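Local atomic coordinates of SusD superfamily protein (Bacteroides fragilis, PDB entry 3L22), a protein that belongs to the SusD family of outer-membrane proteins, probably binds sugars at the cell surface, and binds zinc ions. Residues V210-M214 against N215-K219. Sequence-based numbering, arbitrary orientation. Where two conformers were deposited one is given.
Sequences VYMAM and NEWDK. With ACT (acetate ion), chain Q.
With chi1 at -79°, Tyr211 sets its CG beside the backbone N and turns one ring face to Lys219, whose CB sits almost over the ring centre, 3.6 Å from the centroid, in a CH-pi contact. The lysine chain runs on extended, CD passing near Tyr211 CE1, and bends at chi4 (82°) to bring NZ to Glu216 OE1, 2.9 Å away, in a salt bridge that meets the carboxylate from above its plane. Glu216 CB packs obliquely against the same ring. Helix 200-213 ends here in a Schellman motif with Asn215, of positive phi, as its C' residue. Glu216 N donates to Tyr211 O (2.9 Å) and Asn215 N to Met212 O (3.0 Å). Tyr211 O also accepts from Met214 N, so it has two backbone donors. The side chains of Trp217 and Met212, a selenomethionine, cross at about a right angle, Trp217 CZ3 lying 4.0 Å from Met212 CB, and both reach Cys337 of helix 327-339. Glu216 is the N-cap residue of helix 217-225, where Asp218 N donates a hydrogen bond (2.9 Å) to OXT of an acetate ion, probably from the crystallisation liquor. The turn joins two consecutive helices of this SusD-family protein. One water bridges Met214 O to Glu216 OE2, so the carboxylate is held by both lysine and water, and the acetate's negative charge is probably stabilised by the amino end of helix 217-225.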
ATOM      1  N   VAL A 210      -1.449  -0.571  10.576  1.00 12.80           N
ATOM      2  CA  VAL A 210      -0.744  -1.505  11.403  1.00 11.63           C
ATOM      3  C   VAL A 210      -1.650  -1.989  12.532  1.00 12.52           C
ATOM      4  O   VAL A 210      -1.759  -3.178  12.773  1.00 11.68           O
ATOM      5  CB  VAL A 210       0.566  -0.899  11.952  1.00 11.62           C
ATOM      6  CG1 VAL A 210       1.154  -1.746  13.084  1.00 10.82           C
ATOM      7  CG2 VAL A 210       1.574  -0.742  10.804  1.00 11.95           C
ATOM      8  N   TYR A 211      -2.288  -1.066  13.246  1.00 12.78           N
ATOM      9  CA  TYR A 211      -3.151  -1.479  14.335  1.00 11.42           C
ATOM     10  C   TYR A 211      -4.326  -2.327  13.857  1.00 11.33           C
ATOM     11  O   TYR A 211      -4.693  -3.287  14.527  1.00 10.83           O
ATOM     12  CB  TYR A 211      -3.614  -0.289  15.171  1.00 11.22           C
ATOM     13  CG  TYR A 211      -2.601   0.243  16.183  1.00 12.03           C
ATOM     14  CD1 TYR A 211      -1.949  -0.608  17.078  1.00 12.50           C
ATOM     15  CD2 TYR A 211      -2.328   1.613  16.278  1.00 14.02           C
ATOM     16  CE1 TYR A 211      -1.067  -0.114  18.044  1.00 12.99           C
ATOM     17  CE2 TYR A 211      -1.451   2.105  17.246  1.00 12.83           C
ATOM     18  CZ  TYR A 211      -0.811   1.243  18.101  1.00 14.27           C
ATOM     19  OH  TYR A 211       0.041   1.710  19.077  1.00 17.99           O
HETATM   20  N   MSE A 212      -4.882  -2.047  12.686  1.00 11.79           N
HETATM   21  CA  MSE A 212      -5.939  -2.933  12.152  1.00 12.36           C
HETATM   22  C   MSE A 212      -5.444  -4.351  11.911  1.00 12.75           C
HETATM   23  O   MSE A 212      -6.165  -5.321  12.200  1.00 13.09           O
HETATM   24  CB  MSE A 212      -6.544  -2.369  10.871  1.00 11.60           C
HETATM   25  CG  MSE A 212      -7.344  -1.141  11.136  1.00 16.03           C
HETATM   26 SE   MSE A 212      -7.963  -0.333   9.465  0.75 22.47          SE
HETATM   27  CE  MSE A 212      -9.337  -1.445   9.025  1.00 12.66           C
ATOM     28  N   ALA A 213      -4.212  -4.481  11.417  1.00 12.88           N
ATOM     29  CA  ALA A 213      -3.625  -5.806  11.152  1.00 13.01           C
ATOM     30  C   ALA A 213      -3.472  -6.603  12.468  1.00 13.48           C
ATOM     31  O   ALA A 213      -3.344  -7.838  12.451  1.00 12.73           O
ATOM     32  CB  ALA A 213      -2.241  -5.651  10.408  1.00 11.21           C
HETATM   33  N   MSE A 214      -3.452  -5.880  13.605  1.00 13.31           N
HETATM   34  CA  MSE A 214      -3.288  -6.484  14.923  0.65 13.67           C
HETATM   35  C   MSE A 214      -4.615  -6.580  15.698  1.00 13.46           C
HETATM   36  O   MSE A 214      -4.626  -6.930  16.869  1.00 13.84           O
HETATM   37  CB  MSE A 214      -2.241  -5.687  15.714  0.65 13.42           C
HETATM   38  CG  MSE A 214      -0.890  -5.535  14.985  0.65 14.16           C
HETATM   39 SE   MSE A 214       0.319  -4.319  15.905  0.49 15.41          SE
HETATM   40  CE  MSE A 214       1.177  -5.614  17.064  0.65 18.28           C
ATOM     41  N   ASN A 215      -5.723  -6.295  15.026  1.00 13.81           N
ATOM     42  CA  ASN A 215      -7.044  -6.249  15.628  1.00 14.65           C
ATOM     43  C   ASN A 215      -7.151  -5.253  16.769  1.00 13.92           C
ATOM     44  O   ASN A 215      -7.952  -5.425  17.624  1.00 12.83           O
ATOM     45  CB  ASN A 215      -7.512  -7.659  16.073  1.00 15.16           C
ATOM     46  CG  ASN A 215      -7.965  -8.524  14.903  1.00 15.46           C
ATOM     47  OD1 ASN A 215      -7.567  -8.330  13.761  1.00 15.03           O
ATOM     48  ND2 ASN A 215      -8.830  -9.483  15.201  1.00 17.71           N
ATOM     49  N   GLU A 216      -6.337  -4.200  16.747  1.00 14.32           N
ATOM     50  CA  GLU A 216      -6.329  -3.173  17.777  1.00 13.76           C
ATOM     51  C   GLU A 216      -7.221  -2.019  17.326  1.00 13.78           C
ATOM     52  O   GLU A 216      -6.745  -0.916  16.963  1.00 12.90           O
ATOM     53  CB  GLU A 216      -4.895  -2.688  17.992  1.00 14.75           C
ATOM     54  CG  GLU A 216      -3.959  -3.727  18.604  1.00 14.14           C
ATOM     55  CD  GLU A 216      -4.256  -4.022  20.037  1.00 14.04           C
ATOM     56  OE1 GLU A 216      -4.878  -3.204  20.732  1.00 16.64           O
ATOM     57  OE2 GLU A 216      -3.886  -5.109  20.486  1.00 18.43           O
ATOM     58  N   TRP A 217      -8.524  -2.279  17.350  1.00 13.15           N
ATOM     59  CA  TRP A 217      -9.508  -1.414  16.685  1.00 13.62           C
ATOM     60  C   TRP A 217      -9.555  -0.036  17.349  1.00 13.48           C
ATOM     61  O   TRP A 217      -9.581   0.981  16.662  1.00 13.69           O
ATOM     62  CB  TRP A 217     -10.910  -2.074  16.635  1.00 13.78           C
ATOM     63  CG  TRP A 217     -10.884  -3.478  16.107  1.00 13.96           C
ATOM     64  CD1 TRP A 217     -11.164  -4.611  16.814  1.00 15.63           C
ATOM     65  CD2 TRP A 217     -10.522  -3.908  14.792  1.00 15.20           C
ATOM     66  NE1 TRP A 217     -11.016  -5.706  16.023  1.00 14.18           N
ATOM     67  CE2 TRP A 217     -10.618  -5.315  14.777  1.00 15.27           C
ATOM     68  CE3 TRP A 217     -10.150  -3.246  13.626  1.00 14.18           C
ATOM     69  CZ2 TRP A 217     -10.337  -6.073  13.653  1.00 15.20           C
ATOM     70  CZ3 TRP A 217      -9.865  -4.005  12.489  1.00 16.17           C
ATOM     71  CH2 TRP A 217      -9.949  -5.400  12.516  1.00 14.86           C
ATOM     72  N   ASP A 218      -9.457   0.005  18.674  1.00 13.27           N
ATOM     73  CA  ASP A 218      -9.448   1.284  19.384  1.00 13.28           C
ATOM     74  C   ASP A 218      -8.197   2.134  19.116  1.00 13.25           C
ATOM     75  O   ASP A 218      -8.301   3.346  18.930  1.00 13.12           O
ATOM     76  CB  ASP A 218      -9.609   1.089  20.882  1.00 14.44           C
ATOM     77  CG  ASP A 218     -11.001   0.649  21.277  1.00 15.88           C
ATOM     78  OD1 ASP A 218     -12.000   0.934  20.585  1.00 20.69           O
ATOM     79  OD2 ASP A 218     -11.097   0.044  22.351  1.00 22.13           O
ATOM     80  N   LYS A 219      -7.032   1.511  19.107  1.00 12.46           N
ATOM     81  CA  LYS A 219      -5.801   2.234  18.814  1.00 12.90           C
ATOM     82  C   LYS A 219      -5.784   2.678  17.342  1.00 13.15           C
ATOM     83  O   LYS A 219      -5.283   3.770  17.038  1.00 13.24           O
ATOM     84  CB  LYS A 219      -4.556   1.415  19.183  1.00 13.23           C
ATOM     85  CG  LYS A 219      -4.438   1.138  20.685  1.00 13.25           C
ATOM     86  CD  LYS A 219      -3.316   0.133  21.006  1.00 15.59           C
ATOM     87  CE  LYS A 219      -3.280  -0.229  22.495  1.00 17.39           C
ATOM     88  NZ  LYS A 219      -4.336  -1.313  22.808  1.00 18.12           N
TER
HETATM   89  C   ACT Q  16      -9.498  -3.351  20.948  1.00 56.96           C
HETATM   90  O   ACT Q  16      -9.420  -3.122  22.178  1.00 58.87           O
HETATM   91  OXT ACT Q  16      -9.863  -2.366  20.294  1.00 54.44           O
HETATM   92  CH3 ACT Q  16      -9.148  -4.707  20.381  1.00 56.86           C
HETATM   93  O   HOH W   1      -5.013  -9.427  13.976  1.00 24.19           O
HETATM   94  O   HOH W   2      -3.177  -7.478  19.083  1.00 18.46           O